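Local coordinates for protein dicer Related Helicase (PDB 6M6Q) that probably binds RNA and hydrolyses ATP as a RIG-I-like helicase, of which this chain is the N-terminal domain, at residues V78-M84 with V104-H108. Numbering follows the deposited sequence.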
loop_
_atom_site.group_PDB
_atom_site.type_symbol
_atom_site.label_atom_id
_atom_site.label_comp_id
_atom_site.label_asym_id
_atom_site.label_seq_id
_atom_site.Cartn_x
_atom_site.Cartn_y
_atom_site.Cartn_z
ATOM N N VAL B 78 31.301 12.090 -5.662
ATOM C CA VAL B 78 30.650 13.003 -6.652
ATOM C C VAL B 78 31.721 13.605 -7.594
ATOM O O VAL B 78 31.349 14.057 -8.709
ATOM C CB VAL B 78 29.826 14.082 -5.921
ATOM C CG1 VAL B 78 30.703 14.959 -5.021
ATOM C CG2 VAL B 78 29.002 14.931 -6.888
ATOM N N SER B 79 33.007 13.553 -7.207
ATOM C CA SER B 79 34.156 14.002 -8.048
ATOM C C SER B 79 34.339 13.068 -9.244
ATOM O O SER B 79 34.944 13.506 -10.212
ATOM C CB SER B 79 35.423 14.123 -7.253
ATOM O OG SER B 79 35.440 13.203 -6.178
ATOM N N HIS B 80 33.800 11.849 -9.187
ATOM C CA HIS B 80 33.883 10.852 -10.286
ATOM C C HIS B 80 32.601 10.872 -11.128
ATOM O O HIS B 80 32.513 10.062 -12.056
ATOM C CB HIS B 80 34.177 9.439 -9.753
ATOM C CG HIS B 80 35.509 9.284 -9.092
ATOM N ND1 HIS B 80 36.677 9.839 -9.606
ATOM C CD2 HIS B 80 35.865 8.646 -7.959
ATOM C CE1 HIS B 80 37.683 9.565 -8.797
ATOM N NE2 HIS B 80 37.213 8.831 -7.786
ATOM N N ASP B 81 31.668 11.785 -10.867
ATOM C CA ASP B 81 30.405 11.867 -11.651
ATOM C C ASP B 81 30.728 12.371 -13.058
ATOM O O ASP B 81 31.441 13.353 -13.214
ATOM C CB ASP B 81 29.377 12.747 -10.952
ATOM C CG ASP B 81 28.105 12.926 -11.750
ATOM O OD1 ASP B 81 28.058 13.864 -12.543
ATOM O OD2 ASP B 81 27.215 12.069 -11.627
ATOM N N PRO B 82 30.215 11.729 -14.135
ATOM C CA PRO B 82 30.547 12.149 -15.499
ATOM C C PRO B 82 30.176 13.614 -15.813
ATOM O O PRO B 82 30.949 14.268 -16.481
ATOM C CB PRO B 82 29.738 11.193 -16.385
ATOM C CG PRO B 82 29.499 9.989 -15.504
ATOM C CD PRO B 82 29.340 10.551 -14.107
ATOM N N ASP B 83 29.020 14.088 -15.337
ATOM C CA ASP B 83 28.565 15.483 -15.556
ATOM C C ASP B 83 29.441 16.441 -14.732
ATOM O O ASP B 83 29.875 17.437 -15.308
ATOM C CB ASP B 83 27.089 15.656 -15.243
ATOM C CG ASP B 83 26.198 14.877 -16.181
ATOM O OD1 ASP B 83 26.171 15.220 -17.363
ATOM O OD2 ASP B 83 25.533 13.933 -15.709
ATOM N N MET B 84 29.760 16.110 -13.470
ATOM C CA MET B 84 30.684 16.920 -12.630
ATOM C C MET B 84 31.998 17.133 -13.381
ATOM O O MET B 84 32.463 18.301 -13.426
ATOM C CB MET B 84 30.988 16.260 -11.283
ATOM C CG MET B 84 31.822 17.139 -10.328
ATOM S SD MET B 84 31.070 18.782 -10.043
ATOM C CE MET B 84 30.000 18.450 -8.650
ATOM N N VAL B 104 24.633 19.407 -9.472
ATOM C CA VAL B 104 25.156 18.026 -9.685
ATOM C C VAL B 104 25.360 17.333 -8.311
ATOM O O VAL B 104 24.947 16.188 -8.174
ATOM C CB VAL B 104 26.426 18.060 -10.551
ATOM C CG1 VAL B 104 27.150 16.725 -10.596
ATOM C CG2 VAL B 104 26.092 18.517 -11.950
ATOM N N THR B 105 25.864 18.040 -7.302
ATOM C CA THR B 105 26.051 17.518 -5.923
ATOM C C THR B 105 24.698 17.154 -5.291
ATOM O O THR B 105 24.603 16.050 -4.704
ATOM C CB THR B 105 26.836 18.511 -5.072
ATOM O OG1 THR B 105 28.033 18.769 -5.798
ATOM C CG2 THR B 105 27.181 17.977 -3.699
ATOM N N LEU B 106 23.692 18.021 -5.405
ATOM C CA LEU B 106 22.320 17.764 -4.868
ATOM C C LEU B 106 21.695 16.576 -5.599
ATOM O O LEU B 106 21.167 15.713 -4.922
ATOM C CB LEU B 106 21.437 19.005 -5.018
ATOM C CG LEU B 106 21.793 20.185 -4.117
ATOM C CD1 LEU B 106 21.156 21.468 -4.636
ATOM C CD2 LEU B 106 21.391 19.923 -2.672
ATOM N N ARG B 107 21.778 16.525 -6.928
ATOM C CA ARG B 107 21.233 15.406 -7.749
ATOM C C ARG B 107 21.888 14.091 -7.287
ATOM O O ARG B 107 21.217 13.068 -7.239
ATOM C CB ARG B 107 21.498 15.678 -9.238
ATOM C CG ARG B 107 20.809 14.725 -10.212
ATOM C CD ARG B 107 21.722 13.650 -10.808
ATOM N NE ARG B 107 22.569 14.123 -11.905
ATOM C CZ ARG B 107 23.689 13.516 -12.314
ATOM N NH1 ARG B 107 24.399 14.019 -13.311
ATOM N NH2 ARG B 107 24.106 12.415 -11.712
ATOM N N HIS B 108 23.168 14.147 -6.952
ATOM C CA HIS B 108 23.992 12.969 -6.618
ATOM C C HIS B 108 23.496 12.381 -5.301
ATOM O O HIS B 108 23.389 11.145 -5.204
ATOM C CB HIS B 108 25.464 13.365 -6.581
ATOM C CG HIS B 108 26.382 12.252 -6.240
ATOM N ND1 HIS B 108 26.861 12.048 -4.946
ATOM C CD2 HIS B 108 26.936 11.299 -7.010
ATOM C CE1 HIS B 108 27.655 11.002 -4.939
ATOM N NE2 HIS B 108 27.709 10.516 -6.196
#
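Both oxygens of the buried Asp81 carboxylate are engaged, one by its own chain and the other by Arg107 across the contact. OD1 takes two backbone N-H groups as an N-cap: Met84 N at 3.0 Å from Asp81 OD1, nearly straight at 162° and on the anti lone pair, and Asp83 N, whose bond is weak and bent. CG anti to the backbone N (chi1 177°) carries the carboxylate toward helix 94-127, and its twist about CB-CG presents OD2 to the guanidinium, where Arg107 NH2 donates to Asp81 OD2 over 3.1 Å from the syn side, tilted from both planes. The second terminal nitrogen of the guanidinium completes a salt-bridge network: Arg107 NH1 lies 2.7 Å from Asp83 OD2, close to the guanidinium plane, while the Asp83 carboxylate stands almost perpendicular to that plane (86°). Two acids thus hold separate nitrogens of one arginine, and Gln111 accepts from NH2 as well. An alanine in place of Asp81 would probably leave the first turn of helix 82-87 without its cap and Arg107 with Asp83 as its one acidic partner here.

Val104 CG1 packs against the Asp81 carboxylate, 3.6 Å from Asp81 OD1, and makes an apolar contact with Met84 CE (3.9 Å); the Met84 chain, bent at its second and third torsions, brings that methyl to both Val104 and Thr105, whose OG1 is hydrogen-bonded to Glu101 O. Val78 meets His108 in a CH-pi contact, its CB 3.8 Å from the ring centroid and only slightly off the normal.

The contact lies far from the chain's centre, about 32 Å centre to centre. Here Val78 of the 3-10 segment 78-80 and the N-terminal start of helix 82-87 lie against the side of the long helix 94-127, with Thr76 extending the cover beside His108.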